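Cytochrome P450 CYP260B1 (Sorangium cellulosum, PDB 5HIW) belongs to the cytochrome P450 superfamily of haem proteins and binds protoporphyrin IX containing iron in the interior of its largely helical fold. Local coordinates at residues F8-T11 against A17-I20; I304-H307 against E311-P314. All coordinates share one frame; numbering follows the deposited sequence.

Contact 1 (F8-T11 against A17-I20)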
loop_
_atom_site.group_PDB
_atom_site.type_symbol
_atom_site.label_atom_id
_atom_site.label_comp_id
_atom_site.label_asym_id
_atom_site.label_seq_id
_atom_site.Cartn_x
_atom_site.Cartn_y
_atom_site.Cartn_z
ATOM N N PHE A 8 13.303 -13.801 -3.898
ATOM C CA PHE A 8 12.375 -12.776 -4.386
ATOM C C PHE A 8 12.141 -12.779 -5.896
ATOM O O PHE A 8 11.265 -12.085 -6.390
ATOM C CB PHE A 8 12.773 -11.410 -3.834
ATOM C CG PHE A 8 12.337 -11.209 -2.389
ATOM C CD1 PHE A 8 12.949 -11.881 -1.340
ATOM C CD2 PHE A 8 11.250 -10.373 -2.084
ATOM C CE1 PHE A 8 12.547 -11.705 -0.043
ATOM C CE2 PHE A 8 10.844 -10.204 -0.778
ATOM C CZ PHE A 8 11.480 -10.823 0.250
ATOM N N SER A 9 12.961 -13.536 -6.626
ATOM C CA SER A 9 12.774 -13.684 -8.087
ATOM C C SER A 9 11.741 -14.789 -8.385
ATOM O O SER A 9 11.278 -14.932 -9.493
ATOM C CB SER A 9 14.139 -13.926 -8.790
ATOM O OG SER A 9 14.814 -15.007 -8.161
ATOM N N PHE A 10 11.332 -15.521 -7.382
ATOM C CA PHE A 10 10.240 -16.518 -7.511
ATOM C C PHE A 10 9.035 -15.907 -8.248
ATOM O O PHE A 10 8.604 -14.800 -7.930
ATOM C CB PHE A 10 9.878 -16.981 -6.081
ATOM C CG PHE A 10 8.854 -18.097 -6.000
ATOM C CD1 PHE A 10 7.525 -17.809 -5.953
ATOM C CD2 PHE A 10 9.253 -19.432 -5.964
ATOM C CE1 PHE A 10 6.558 -18.824 -5.898
ATOM C CE2 PHE A 10 8.322 -20.449 -5.884
ATOM C CZ PHE A 10 6.967 -20.155 -5.839
ATOM N N THR A 11 8.543 -16.579 -9.284
ATOM C CA THR A 11 7.253 -16.254 -9.908
ATOM C C THR A 11 6.352 -17.488 -9.917
ATOM O O THR A 11 6.829 -18.610 -9.682
ATOM C CB THR A 11 7.353 -15.750 -11.345
ATOM O OG1 THR A 11 7.759 -16.809 -12.195
ATOM C CG2 THR A 11 8.352 -14.661 -11.456
ATOM N N ALA A 17 1.855 -19.311 -3.554
ATOM C CA ALA A 17 3.112 -20.094 -3.596
ATOM C C ALA A 17 4.257 -19.306 -2.999
ATOM O O ALA A 17 5.152 -19.876 -2.348
ATOM C CB ALA A 17 3.482 -20.536 -5.003
ATOM N N PHE A 18 4.231 -17.993 -3.201
ATOM C CA PHE A 18 5.325 -17.179 -2.687
ATOM C C PHE A 18 5.312 -17.135 -1.184
ATOM O O PHE A 18 6.346 -17.262 -0.568
ATOM C CB PHE A 18 5.252 -15.785 -3.244
ATOM C CG PHE A 18 6.384 -14.881 -2.806
ATOM C CD1 PHE A 18 7.696 -15.231 -3.052
ATOM C CD2 PHE A 18 6.136 -13.641 -2.267
ATOM C CE1 PHE A 18 8.718 -14.421 -2.694
ATOM C CE2 PHE A 18 7.173 -12.813 -1.930
ATOM C CZ PHE A 18 8.476 -13.202 -2.134
ATOM N N GLY A 19 4.159 -17.005 -0.553
ATOM C CA GLY A 19 4.157 -16.924 0.912
ATOM C C GLY A 19 4.558 -18.269 1.499
ATOM O O GLY A 19 5.266 -18.346 2.504
ATOM N N ILE A 20 4.118 -19.316 0.839
ATOM C CA ILE A 20 4.533 -20.697 1.245
ATOM C C ILE A 20 6.070 -20.846 1.196
ATOM O O ILE A 20 6.711 -21.371 2.149
ATOM C CB ILE A 20 3.866 -21.738 0.358
ATOM C CG1 ILE A 20 2.357 -21.825 0.689
ATOM C CG2 ILE A 20 4.548 -23.136 0.601
ATOM C CD1 ILE A 20 1.481 -22.692 -0.219
#
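F8, whose ring takes the edge of F18, has its carbonyl O hydrogen-bonded to the hydroxyl OG1 of T374, and the side chain of F18 rests on that same threonine. Between the two segments the contact is aromatic and aliphatic. The F18 ring enters edge-on, its CZ standing 3.9 Å above the F8 ring plane and displaced toward the rim. This is a T-shaped pair with centroids 5.6 Å apart and planes at 78°. F8 can offer its face although its CB points away from the helix, because its side chain turns the ring back; F18 reaches it with CG anti to the backbone N (chi1 -178°), which sends the ring out from the first turn of helix 17-28.

F10 approaches the same turn from the loop, sliding past F18 in the reverse sense, with its CD1 3.9 Å from F18 CD1. Farther out, F10 CE1 lies 3.7 Å from the backbone N of F18, and F10 CZ comes within 3.6 Å of A17 CB. That methyl sits at the rim of the F10 ring, in its plane. Alanine suits this place because its small side chain lets the phenyl edge come close to the helix start, while F10 also stacks on the ring of H21, one turn on.

No hydrogen bond ties the segments together. Direct attraction between them probably rests on dispersion, the hydrophobic effect and, at the T-shaped pair, the slightly positive C-H edge of F18 meeting the electron-rich face of F8.

Contact 2 (I304-H307 against E311-P314)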
loop_
_atom_site.group_PDB
_atom_site.type_symbol
_atom_site.label_atom_id
_atom_site.label_comp_id
_atom_site.label_asym_id
_atom_site.label_seq_id
_atom_site.Cartn_x
_atom_site.Cartn_y
_atom_site.Cartn_z
ATOM N N ILE A 304 5.506 -10.529 4.519
ATOM C CA ILE A 304 4.689 -11.651 4.102
ATOM C C ILE A 304 4.926 -12.968 4.880
ATOM O O ILE A 304 3.994 -13.731 5.065
ATOM C CB ILE A 304 4.842 -11.890 2.552
ATOM C CG1 ILE A 304 4.123 -10.755 1.754
ATOM C CG2 ILE A 304 4.318 -13.236 2.055
ATOM C CD1 ILE A 304 4.456 -10.569 0.278
ATOM N N ALA A 305 6.177 -13.267 5.226
ATOM C CA ALA A 305 6.449 -14.598 5.764
ATOM C C ALA A 305 5.578 -14.936 6.995
ATOM O O ALA A 305 5.041 -16.013 7.078
ATOM C CB ALA A 305 7.877 -14.689 6.116
ATOM N N ARG A 306 5.417 -13.995 7.887
ATOM C CA ARG A 306 4.496 -14.157 9.092
ATOM C C ARG A 306 3.151 -14.637 8.687
ATOM O O ARG A 306 2.559 -15.477 9.366
ATOM C CB ARG A 306 4.371 -12.865 9.889
ATOM C CG ARG A 306 3.689 -12.999 11.236
ATOM C CD ARG A 306 3.783 -11.744 12.093
ATOM N NE ARG A 306 3.635 -12.151 13.489
ATOM C CZ ARG A 306 2.469 -12.345 14.123
ATOM N NH1 ARG A 306 1.295 -12.161 13.535
ATOM N NH2 ARG A 306 2.476 -12.777 15.374
ATOM N N HIS A 307 2.582 -14.126 7.565
ATOM C CA HIS A 307 1.254 -14.481 7.193
ATOM C C HIS A 307 1.086 -15.963 6.883
ATOM O O HIS A 307 -0.029 -16.482 6.874
ATOM C CB HIS A 307 0.807 -13.646 5.991
ATOM C CG HIS A 307 0.794 -12.168 6.283
ATOM N ND1 HIS A 307 0.714 -11.217 5.291
ATOM C CD2 HIS A 307 0.881 -11.481 7.457
ATOM C CE1 HIS A 307 0.711 -10.024 5.846
ATOM N NE2 HIS A 307 0.801 -10.155 7.152
ATOM N N GLU A 311 2.083 -21.703 12.793
ATOM C CA GLU A 311 1.981 -21.526 14.245
ATOM C C GLU A 311 1.167 -20.312 14.596
ATOM O O GLU A 311 0.616 -20.207 15.669
ATOM C CB GLU A 311 3.358 -21.380 14.893
ATOM C CG GLU A 311 4.319 -22.515 14.561
ATOM C CD GLU A 311 5.385 -22.729 15.625
ATOM O OE1 GLU A 311 6.366 -21.939 15.678
ATOM O OE2 GLU A 311 5.233 -23.697 16.410
ATOM N N ILE A 312 1.100 -19.359 13.676
ATOM C CA ILE A 312 0.398 -18.137 13.948
ATOM C C ILE A 312 -0.983 -18.208 13.362
ATOM O O ILE A 312 -1.944 -17.843 14.040
ATOM C CB ILE A 312 1.166 -16.893 13.471
ATOM C CG1 ILE A 312 2.480 -16.799 14.200
ATOM C CG2 ILE A 312 0.320 -15.659 13.809
ATOM C CD1 ILE A 312 3.451 -15.772 13.715
ATOM N N TYR A 313 -1.070 -18.627 12.098
ATOM C CA TYR A 313 -2.316 -18.748 11.382
ATOM C C TYR A 313 -2.442 -20.178 10.869
ATOM O O TYR A 313 -1.887 -20.536 9.830
ATOM C CB TYR A 313 -2.379 -17.780 10.166
ATOM C CG TYR A 313 -2.049 -16.343 10.495
ATOM C CD1 TYR A 313 -2.989 -15.537 11.061
ATOM C CD2 TYR A 313 -0.800 -15.805 10.210
ATOM C CE1 TYR A 313 -2.695 -14.225 11.406
ATOM C CE2 TYR A 313 -0.487 -14.493 10.509
ATOM C CZ TYR A 313 -1.475 -13.705 11.108
ATOM O OH TYR A 313 -1.274 -12.390 11.417
ATOM N N PRO A 314 -3.217 -21.020 11.550
ATOM C CA PRO A 314 -3.348 -22.405 11.024
ATOM C C PRO A 314 -3.959 -22.539 9.617
ATOM O O PRO A 314 -4.786 -21.704 9.193
ATOM C CB PRO A 314 -4.343 -23.050 12.006
ATOM C CG PRO A 314 -4.194 -22.243 13.239
ATOM C CD PRO A 314 -4.000 -20.819 12.772
#
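I312 lays its CD1 methyl over one face of the R306 guanidinium, 3.4 Å above the plane and toward the rim, and 3.6 Å from R306 NH2. The other branch, CG2, reaches NH1 of R306 at 3.6 Å, so both methyls of I312 touch the flat cation, CD1 over its face. R306 meets it with an extended chain from CG to NE and a chi4 of -84° that swings the guanidinium out of the line of that chain; the two side chains cross at about a right angle. Arginine suits the site because its faces are only weakly hydrated and accept aliphatic cover while its N-H groups point outward along the edge.

Y313 comes next, its ring plane 89° from the guanidinium. The ring turns its edge to R306 O, which lies in the ring plane 3.4 Å from CE2 of Y313, an approach consistent with a weak C-H...O contact; H307 O comes within 3.5 Å of CD2 of Y313. The phenol OH is hydrogen-bonded to V326 O, which gives this buried tyrosine a polar partner at its far end.

H307 is held on its own account, NE2 accepting from the backbone N of L329 and its carbonyl O receiving R270 NH1. By its sequence setting in helix 261-271, R270 is probably the arginine of the ExxR motif, and its bond to H307 O ties this 3-10 turn after strand 298-302 to that helix, as expected in the P450 fold.

Contact 1 closes before contact 2 opens along the chain, yet their centres are only 15 Å apart, on the same side of the protein's centre. They touch directly: CA of G19 lies 3.9 Å from CG2 of I304, the bare glycine letting the isoleucine sit against helix 17-28, and I304 and A305 both rest on L22 of that helix. F382 adds a shared neighbour, meeting F18 from one contact and I304 from the other. Both first segments follow strands of one mixed sheet, 4-5 at its margin and 298-302 farther in. The N-terminal helix is thereby packed against the loop that leads toward helix 341-358.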